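Local structure of putative glucoamylase (4GL3) at residues Thr304-Asp309 / Ser313-Gly318; Arg345-Glu350 / Asp363-Thr368. The protein probably hydrolyses glycosidic bonds in alpha-glucans or related carbohydrates, as a glucoamylase-like enzyme of the six-hairpin glycosidase type. All blocks are in the same frame, centred on the assembly; numbering follows the deposited sequence.

Contact 1: Thr304-Asp309 / Ser313-Gly318; sequences TASDGD and SAHSPG
Ser306 and Ser313 exchange two backbone hydrogen bonds, Ser306 N to Ser313 O and Ser313 N to Ser306 O, each 3.2 Å long, and so form the hydrogen-bonded antiparallel pair of a short beta hairpin. Ser313 O is shared further: the CA of Ala305 approaches it at 3.3 Å in a CA-H...O contact, and His315 N gives it a weak bond. A side chain takes over where the ladder ends. His315 has CG anti to its carbonyl carbon (chi1 -47°), which carries the imidazole back to Thr304, and ND1 donates to Thr304 O over 2.9 Å, the acceptor lying close to the ring plane. Ser306 OG sits at the ring edge, 3.4 Å from His315 CE1; it donates to Asp307 O at 2.8 Å and is also hydrogen-bonded to Thr325 OG1. Replacing the histidine by an alanine here would probably leave Thr304 O without this donor and open a gap beside Ser306 OG. Beyond the hairpin, Ser316 OG accepts from Gly318 N in an ST turn. Asp307 is held by Arg44 and Ser375, and Ser313 OG by Asn319. Thr304 rests on helix 326-331, while Pro317 packs against helix 271-288.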
# COMPACT_ATOMS: atom_id res chain seq x y z
N THR A 304 -12.66 -1.58 -4.71
CA THR A 304 -11.48 -0.74 -4.75
C THR A 304 -10.98 -0.61 -6.21
O THR A 304 -11.50 -1.27 -7.13
CB THR A 304 -10.40 -1.31 -3.84
OG1 THR A 304 -9.40 -0.33 -3.62
CG2 THR A 304 -9.75 -2.60 -4.43
N ALA A 305 -9.98 0.24 -6.41
CA ALA A 305 -9.35 0.43 -7.73
C ALA A 305 -8.72 -0.87 -8.23
O ALA A 305 -7.96 -1.53 -7.49
CB ALA A 305 -8.29 1.56 -7.70
N SER A 306 -8.99 -1.19 -9.48
CA SER A 306 -8.41 -2.38 -10.09
C SER A 306 -8.72 -2.45 -11.58
O SER A 306 -9.49 -1.63 -12.09
CB SER A 306 -9.01 -3.61 -9.40
OG SER A 306 -10.36 -3.79 -9.73
N ASP A 307 -8.21 -3.49 -12.24
CA ASP A 307 -8.68 -3.85 -13.57
C ASP A 307 -10.18 -4.16 -13.53
O ASP A 307 -10.76 -4.45 -12.45
CB ASP A 307 -7.90 -5.05 -14.14
CG ASP A 307 -6.49 -4.68 -14.63
OD1 ASP A 307 -6.10 -3.49 -14.64
OD2 ASP A 307 -5.77 -5.62 -15.03
N GLY A 308 -10.80 -4.10 -14.70
CA GLY A 308 -12.22 -4.29 -14.85
C GLY A 308 -12.55 -4.75 -16.25
O GLY A 308 -11.76 -4.58 -17.17
N ASP A 309 -13.73 -5.33 -16.41
CA ASP A 309 -14.15 -5.80 -17.72
C ASP A 309 -14.22 -4.69 -18.78
O ASP A 309 -14.06 -4.97 -19.94
CB ASP A 309 -15.48 -6.55 -17.64
CG ASP A 309 -16.60 -5.73 -16.97
OD1 ASP A 309 -16.44 -5.31 -15.80
OD2 ASP A 309 -17.64 -5.54 -17.61
N SER A 313 -10.50 1.11 -13.28
CA SER A 313 -11.23 2.20 -12.65
C SER A 313 -11.16 2.12 -11.12
O SER A 313 -10.95 1.04 -10.56
CB SER A 313 -12.68 2.19 -13.11
OG SER A 313 -13.30 3.41 -12.78
N ALA A 314 -11.32 3.28 -10.46
CA ALA A 314 -11.25 3.39 -8.99
C ALA A 314 -12.62 3.03 -8.38
O ALA A 314 -13.41 3.89 -7.92
CB ALA A 314 -10.76 4.79 -8.59
N HIS A 315 -12.92 1.73 -8.40
CA HIS A 315 -14.26 1.26 -7.99
C HIS A 315 -14.50 1.60 -6.52
O HIS A 315 -13.56 1.56 -5.70
CB HIS A 315 -14.46 -0.24 -8.19
CG HIS A 315 -14.01 -0.75 -9.52
ND1 HIS A 315 -12.84 -1.45 -9.69
CD2 HIS A 315 -14.57 -0.63 -10.75
CE1 HIS A 315 -12.70 -1.73 -10.98
NE2 HIS A 315 -13.73 -1.25 -11.64
N SER A 316 -15.75 1.91 -6.19
CA SER A 316 -16.12 2.20 -4.81
C SER A 316 -17.65 2.26 -4.76
O SER A 316 -18.35 2.14 -5.80
CB SER A 316 -15.52 3.57 -4.37
OG SER A 316 -16.31 4.63 -4.89
N PRO A 317 -18.20 2.46 -3.56
CA PRO A 317 -19.67 2.60 -3.54
C PRO A 317 -20.23 3.80 -4.34
O PRO A 317 -21.42 3.82 -4.61
CB PRO A 317 -19.99 2.77 -2.05
CG PRO A 317 -18.86 2.04 -1.36
CD PRO A 317 -17.65 2.28 -2.20
N GLY A 318 -19.40 4.79 -4.66
CA GLY A 318 -19.80 5.87 -5.58
C GLY A 318 -19.35 5.69 -7.03
O GLY A 318 -19.53 6.59 -7.85

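Contact 2: Arg345-Glu350 / Asp363-Thr368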
# COMPACT_ATOMS: atom_id res chain seq x y z
N ARG A 345 -12.49 -17.43 1.71
CA ARG A 345 -12.84 -18.81 1.51
C ARG A 345 -13.75 -18.97 0.29
O ARG A 345 -13.63 -19.96 -0.44
CB ARG A 345 -13.49 -19.41 2.77
CG ARG A 345 -13.69 -20.93 2.71
CD ARG A 345 -14.09 -21.49 4.08
NE ARG A 345 -13.01 -21.35 5.05
CZ ARG A 345 -11.98 -22.19 5.17
NH1 ARG A 345 -11.87 -23.26 4.38
NH2 ARG A 345 -11.04 -21.95 6.10
N TYR A 346 -14.64 -18.01 0.08
CA TYR A 346 -15.54 -18.03 -1.07
C TYR A 346 -14.72 -17.87 -2.38
O TYR A 346 -14.96 -18.61 -3.36
CB TYR A 346 -16.60 -16.92 -0.95
CG TYR A 346 -17.48 -16.78 -2.19
CD1 TYR A 346 -18.49 -17.70 -2.48
CD2 TYR A 346 -17.28 -15.73 -3.08
CE1 TYR A 346 -19.28 -17.56 -3.61
CE2 TYR A 346 -18.06 -15.59 -4.21
CZ TYR A 346 -19.03 -16.50 -4.47
OH TYR A 346 -19.77 -16.33 -5.59
N PHE A 347 -13.75 -16.95 -2.37
CA PHE A 347 -12.93 -16.70 -3.53
C PHE A 347 -12.12 -17.93 -3.88
O PHE A 347 -11.94 -18.24 -5.05
CB PHE A 347 -11.96 -15.53 -3.32
CG PHE A 347 -12.62 -14.19 -3.09
CD1 PHE A 347 -13.89 -13.90 -3.54
CD2 PHE A 347 -11.92 -13.19 -2.43
CE1 PHE A 347 -14.46 -12.65 -3.32
CE2 PHE A 347 -12.46 -11.95 -2.22
CZ PHE A 347 -13.74 -11.67 -2.66
N TYR A 348 -11.62 -18.63 -2.86
CA TYR A 348 -10.80 -19.82 -3.09
C TYR A 348 -11.64 -21.04 -3.41
O TYR A 348 -11.40 -21.72 -4.41
CB TYR A 348 -9.93 -20.12 -1.86
CG TYR A 348 -9.01 -21.29 -2.07
CD1 TYR A 348 -7.85 -21.16 -2.85
CD2 TYR A 348 -9.25 -22.50 -1.49
CE1 TYR A 348 -7.01 -22.24 -3.06
CE2 TYR A 348 -8.41 -23.57 -1.69
CZ TYR A 348 -7.30 -23.42 -2.48
OH TYR A 348 -6.48 -24.47 -2.69
N GLU A 349 -12.63 -21.35 -2.57
CA GLU A 349 -13.34 -22.60 -2.71
C GLU A 349 -14.38 -22.52 -3.82
O GLU A 349 -14.54 -23.48 -4.54
CB GLU A 349 -13.99 -23.05 -1.37
CG GLU A 349 -12.96 -23.39 -0.29
CD GLU A 349 -13.52 -23.86 1.06
OE1 GLU A 349 -14.74 -23.90 1.27
OE2 GLU A 349 -12.69 -24.20 1.93
N GLU A 350 -15.08 -21.41 -3.97
CA GLU A 350 -16.18 -21.36 -4.94
C GLU A 350 -15.71 -20.76 -6.26
O GLU A 350 -16.06 -21.24 -7.31
CB GLU A 350 -17.38 -20.56 -4.40
CG GLU A 350 -18.04 -21.11 -3.14
CD GLU A 350 -18.41 -22.57 -3.29
OE1 GLU A 350 -19.01 -22.90 -4.34
OE2 GLU A 350 -18.08 -23.38 -2.39
N ASP A 363 -6.75 -10.30 -10.31
CA ASP A 363 -6.95 -8.94 -9.82
C ASP A 363 -8.38 -8.57 -9.45
O ASP A 363 -8.57 -7.78 -8.52
CB ASP A 363 -6.48 -7.94 -10.84
CG ASP A 363 -6.27 -6.57 -10.24
OD1 ASP A 363 -5.57 -6.47 -9.19
OD2 ASP A 363 -6.76 -5.60 -10.85
N ALA A 364 -9.34 -9.09 -10.20
CA ALA A 364 -10.73 -8.67 -10.09
C ALA A 364 -11.61 -9.59 -10.92
O ALA A 364 -11.13 -10.36 -11.78
CB ALA A 364 -10.91 -7.20 -10.55
N PHE A 365 -12.90 -9.49 -10.67
CA PHE A 365 -13.90 -10.25 -11.41
C PHE A 365 -15.24 -9.53 -11.41
O PHE A 365 -15.52 -8.67 -10.56
CB PHE A 365 -14.08 -11.71 -10.89
CG PHE A 365 -14.60 -11.78 -9.47
CD1 PHE A 365 -13.72 -11.68 -8.38
CD2 PHE A 365 -15.96 -11.94 -9.21
CE1 PHE A 365 -14.21 -11.75 -7.08
CE2 PHE A 365 -16.43 -11.98 -7.93
CZ PHE A 365 -15.57 -11.87 -6.85
N ASN A 366 -16.05 -9.89 -12.39
CA ASN A 366 -17.40 -9.36 -12.57
C ASN A 366 -18.33 -10.52 -12.90
O ASN A 366 -18.38 -10.98 -14.05
CB ASN A 366 -17.43 -8.33 -13.69
CG ASN A 366 -18.80 -7.70 -13.90
OD1 ASN A 366 -19.85 -8.34 -13.72
ND2 ASN A 366 -18.81 -6.42 -14.27
N LEU A 367 -19.05 -11.03 -11.90
CA LEU A 367 -19.92 -12.18 -12.13
C LEU A 367 -21.10 -11.85 -13.06
O LEU A 367 -21.58 -12.74 -13.77
CB LEU A 367 -20.42 -12.76 -10.80
CG LEU A 367 -19.37 -13.39 -9.90
CD1 LEU A 367 -20.03 -14.06 -8.70
CD2 LEU A 367 -18.51 -14.39 -10.67
N THR A 368 -21.55 -10.59 -13.08
CA THR A 368 -22.65 -10.18 -13.97
C THR A 368 -22.22 -10.33 -15.43
O THR A 368 -23.01 -10.78 -16.23
CB THR A 368 -23.14 -8.72 -13.74
OG1 THR A 368 -23.37 -8.48 -12.34
CG2 THR A 368 -24.45 -8.44 -14.53
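Phe347 and Phe365 make the central contact between helix 337-349 and a short strand, an offset edge-to-face pair with centroids 5.7 Å apart and planes at 74°. The edge of Phe365 is turned toward the face of Phe347, with Phe365 CZ 3.8 Å from Phe347 CE1. The two side chains cross at about a right angle. Phe365 has its CG between the backbone N and the carbonyl carbon (chi1 63°); that torsion, with the CB directed at the helix, brings the CZ and CE1 edge to Phe347. A second, lighter touch lies beside this one: Tyr346 and Leu367 approach from opposite directions, and Leu367 CD1 meets Tyr346 OH at 3.9 Å. No hydrogen bond spans the two segments, so side-chain packing alone joins them here.

In the next shell, Phe365 also packs on Leu351 and Leu367 on Phe372. The strand backbone is held where Phe365 bonds with Ile324, and Asn366 OD1 accepts from Glu369 N. In the helix, Glu350 N bonds to Tyr346 O and Glu349 N to Arg345 O. Farther out, Arg345 NH1 forms a salt bridge with Glu349 OE2 at 2.7 Å, and links from Arg345 to Asp15 and Glu349 to Gln12 anchor the helix to the N-terminal part of the chain. Helix 337-349 thus lies between helix 15-27, touched by Arg345 and Tyr348, and strand 365-366, which pairs with strand 371-372.

Overall arrangement
Followed from the N terminus, the two contacts come in series, neither enclosing nor crossing the other. Contact 1 closes a hairpin whose strands, 305-306 and 313-314, are joined by a six-residue loop. The chain then runs through helix 326-331 into helix 337-349, where contact 2 opens, and twelve residues, with helical and strand pieces of their own, lead to segment 363-368. There the contacts meet, although their centres are 15 Å apart: Asp363 OD2 probably accepts from Asp307 N, and Asn366 ND2 probably donates to Asp309 OD1. The segment 363-368 thus joins the hairpin to helix 337-349, illustrating how local closures become linked where a segment of one touches the other.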